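AAA family ATPase (Sulfolobus acidocaldarius, PDB 2W2U) belongs to the AAA ATPases that bind and hydrolyse ATP and forms part of the archaeal cell division machinery, its MIT domain being present here with a bound peptide. Local coordinates at residues A[16-21]-A[46-51]. Residues are numbered along the deposited sequence; the frame is centred on the assembly and turned at random.
Sequences EEMARK and IEVLAQ
In the three-helix bundle of the MIT domain, A19 on helix 11-31 faces V48 and L49 on helix 35-55, an antiparallel pairing of the first two helices. The short segments run at 159° to each other, and their axes come within 8.7 Å. The small A19 side chain at this point is consistent with the close approach: its CA–CB bond is directed toward segment 46-51, where A19 and V48 bring their CA atoms to 5.6 Å. V48 divides its two branches between neighbours. V48 CG1, anti to the backbone N (chi1 -179°), packs 3.8 Å from A19 CB, while V48 CG2 lies 3.9 Å from M18 SD, the M18 and V48 side chains crossing at about a right angle. L15 and Y22, from the turns before and after, also touch V48, extending this apolar seam along helix 11-31. L49 meets the A19 methyl from a second direction and reaches Y65 and I69 of helix 62-81, thereby joining all three helices; it also packs on an apolar side chain of the bound peptide. The CA–CB bond of E16 points away from segment 46-51, and its OE2 is hydrogen-bonded to Y65 OH and salt-bridged to a basic peptide side chain; the peptide thus lies beside this helix pair. The L49 branch that meets the alanine is one methyl, L49 CD2, 4.0 Å from A19 CB.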
loop_
_atom_site.group_PDB
_atom_site.type_symbol
_atom_site.label_atom_id
_atom_site.label_comp_id
_atom_site.label_asym_id
_atom_site.label_seq_id
_atom_site.Cartn_x
_atom_site.Cartn_y
_atom_site.Cartn_z
ATOM N N GLU A 16 -7.444 -6.790 -0.647
ATOM C CA GLU A 16 -6.367 -6.578 -1.616
ATOM C C GLU A 16 -6.703 -5.479 -2.631
ATOM O O GLU A 16 -5.867 -4.621 -2.914
ATOM C CB GLU A 16 -5.980 -7.890 -2.310
ATOM C CG GLU A 16 -5.160 -8.805 -1.402
ATOM C CD GLU A 16 -4.965 -10.211 -1.942
ATOM O OE1 GLU A 16 -5.594 -10.579 -2.958
ATOM O OE2 GLU A 16 -4.162 -10.955 -1.340
ATOM N N GLU A 17 -7.925 -5.507 -3.159
ATOM C CA GLU A 17 -8.407 -4.474 -4.084
ATOM C C GLU A 17 -8.494 -3.084 -3.428
ATOM O O GLU A 17 -8.147 -2.069 -4.051
ATOM C CB GLU A 17 -9.754 -4.898 -4.699
ATOM C CG GLU A 17 -10.655 -3.756 -5.212
ATOM C CD GLU A 17 -10.066 -2.938 -6.368
ATOM O OE1 GLU A 17 -9.186 -3.442 -7.112
ATOM O OE2 GLU A 17 -10.500 -1.775 -6.528
ATOM N N MET A 18 -8.960 -3.056 -2.179
ATOM C CA MET A 18 -9.022 -1.834 -1.373
ATOM C C MET A 18 -7.638 -1.213 -1.199
ATOM O O MET A 18 -7.461 -0.020 -1.417
ATOM C CB MET A 18 -9.643 -2.134 -0.004
ATOM C CG MET A 18 -9.971 -0.907 0.854
ATOM S SD MET A 18 -10.664 -1.366 2.470
ATOM C CE MET A 18 -12.046 -2.382 1.978
ATOM N N ALA A 19 -6.669 -2.032 -0.798
ATOM C CA ALA A 19 -5.270 -1.616 -0.687
ATOM C C ALA A 19 -4.724 -1.098 -2.018
ATOM O O ALA A 19 -4.054 -0.064 -2.054
ATOM C CB ALA A 19 -4.413 -2.771 -0.168
ATOM N N ARG A 20 -5.030 -1.818 -3.103
ATOM C CA ARG A 20 -4.640 -1.424 -4.462
ATOM C C ARG A 20 -5.155 -0.034 -4.858
ATOM O O ARG A 20 -4.386 0.786 -5.347
ATOM C CB ARG A 20 -5.099 -2.472 -5.482
ATOM C CG ARG A 20 -4.626 -2.204 -6.903
ATOM C CD ARG A 20 -5.055 -3.300 -7.886
ATOM N NE ARG A 20 -4.505 -4.607 -7.523
ATOM C CZ ARG A 20 -5.219 -5.621 -7.039
ATOM N NH1 ARG A 20 -6.533 -5.508 -6.865
ATOM N NH2 ARG A 20 -4.614 -6.762 -6.736
ATOM N N LYS A 21 -6.449 0.207 -4.651
ATOM C CA LYS A 21 -7.076 1.509 -4.904
ATOM C C LYS A 21 -6.362 2.637 -4.154
ATOM O O LYS A 21 -6.068 3.679 -4.736
ATOM C CB LYS A 21 -8.573 1.468 -4.543
ATOM C CG LYS A 21 -9.223 2.841 -4.269
ATOM C CD LYS A 21 -10.737 2.772 -3.997
ATOM C CE LYS A 21 -11.117 1.859 -2.817
ATOM N NZ LYS A 21 -11.624 0.516 -3.278
ATOM N N ILE A 46 -1.279 1.067 3.743
ATOM C CA ILE A 46 -0.536 0.397 4.823
ATOM C C ILE A 46 -1.489 -0.255 5.834
ATOM O O ILE A 46 -1.335 -1.429 6.176
ATOM C CB ILE A 46 0.457 1.356 5.539
ATOM C CG1 ILE A 46 1.655 1.655 4.636
ATOM C CG2 ILE A 46 0.947 0.747 6.873
ATOM C CD1 ILE A 46 2.431 2.924 5.015
ATOM N N GLU A 47 -2.490 0.504 6.278
ATOM C CA GLU A 47 -3.473 -0.010 7.227
ATOM C C GLU A 47 -4.243 -1.228 6.695
ATOM O O GLU A 47 -4.458 -2.194 7.427
ATOM C CB GLU A 47 -4.437 1.100 7.653
ATOM C CG GLU A 47 -5.279 0.759 8.873
ATOM C CD GLU A 47 -6.400 1.762 9.107
ATOM O OE1 GLU A 47 -6.599 2.654 8.250
ATOM O OE2 GLU A 47 -7.082 1.653 10.149
ATOM N N VAL A 48 -4.664 -1.184 5.433
ATOM C CA VAL A 48 -5.340 -2.346 4.824
ATOM C C VAL A 48 -4.370 -3.529 4.691
ATOM O O VAL A 48 -4.744 -4.675 4.950
ATOM C CB VAL A 48 -5.981 -2.020 3.447
ATOM C CG1 VAL A 48 -6.684 -3.244 2.875
ATOM C CG2 VAL A 48 -6.978 -0.857 3.568
ATOM N N LEU A 49 -3.130 -3.240 4.297
ATOM C CA LEU A 49 -2.101 -4.274 4.157
ATOM C C LEU A 49 -1.717 -4.891 5.509
ATOM O O LEU A 49 -1.452 -6.089 5.590
ATOM C CB LEU A 49 -0.868 -3.742 3.408
ATOM C CG LEU A 49 -0.990 -3.440 1.900
ATOM C CD1 LEU A 49 0.212 -2.636 1.381
ATOM C CD2 LEU A 49 -1.182 -4.707 1.066
ATOM N N ALA A 50 -1.717 -4.076 6.564
ATOM C CA ALA A 50 -1.493 -4.582 7.920
ATOM C C ALA A 50 -2.621 -5.518 8.356
ATOM O O ALA A 50 -2.371 -6.539 8.997
ATOM C CB ALA A 50 -1.314 -3.429 8.917
ATOM N N GLN A 51 -3.854 -5.176 7.988
ATOM C CA GLN A 51 -5.014 -6.015 8.277
ATOM C C GLN A 51 -4.922 -7.377 7.569
ATOM O O GLN A 51 -5.217 -8.420 8.172
ATOM C CB GLN A 51 -6.308 -5.294 7.879
ATOM C CG GLN A 51 -7.581 -6.106 8.118
ATOM C CD GLN A 51 -7.901 -6.264 9.593
ATOM O OE1 GLN A 51 -8.012 -5.277 10.317
ATOM N NE2 GLN A 51 -8.063 -7.509 10.045
#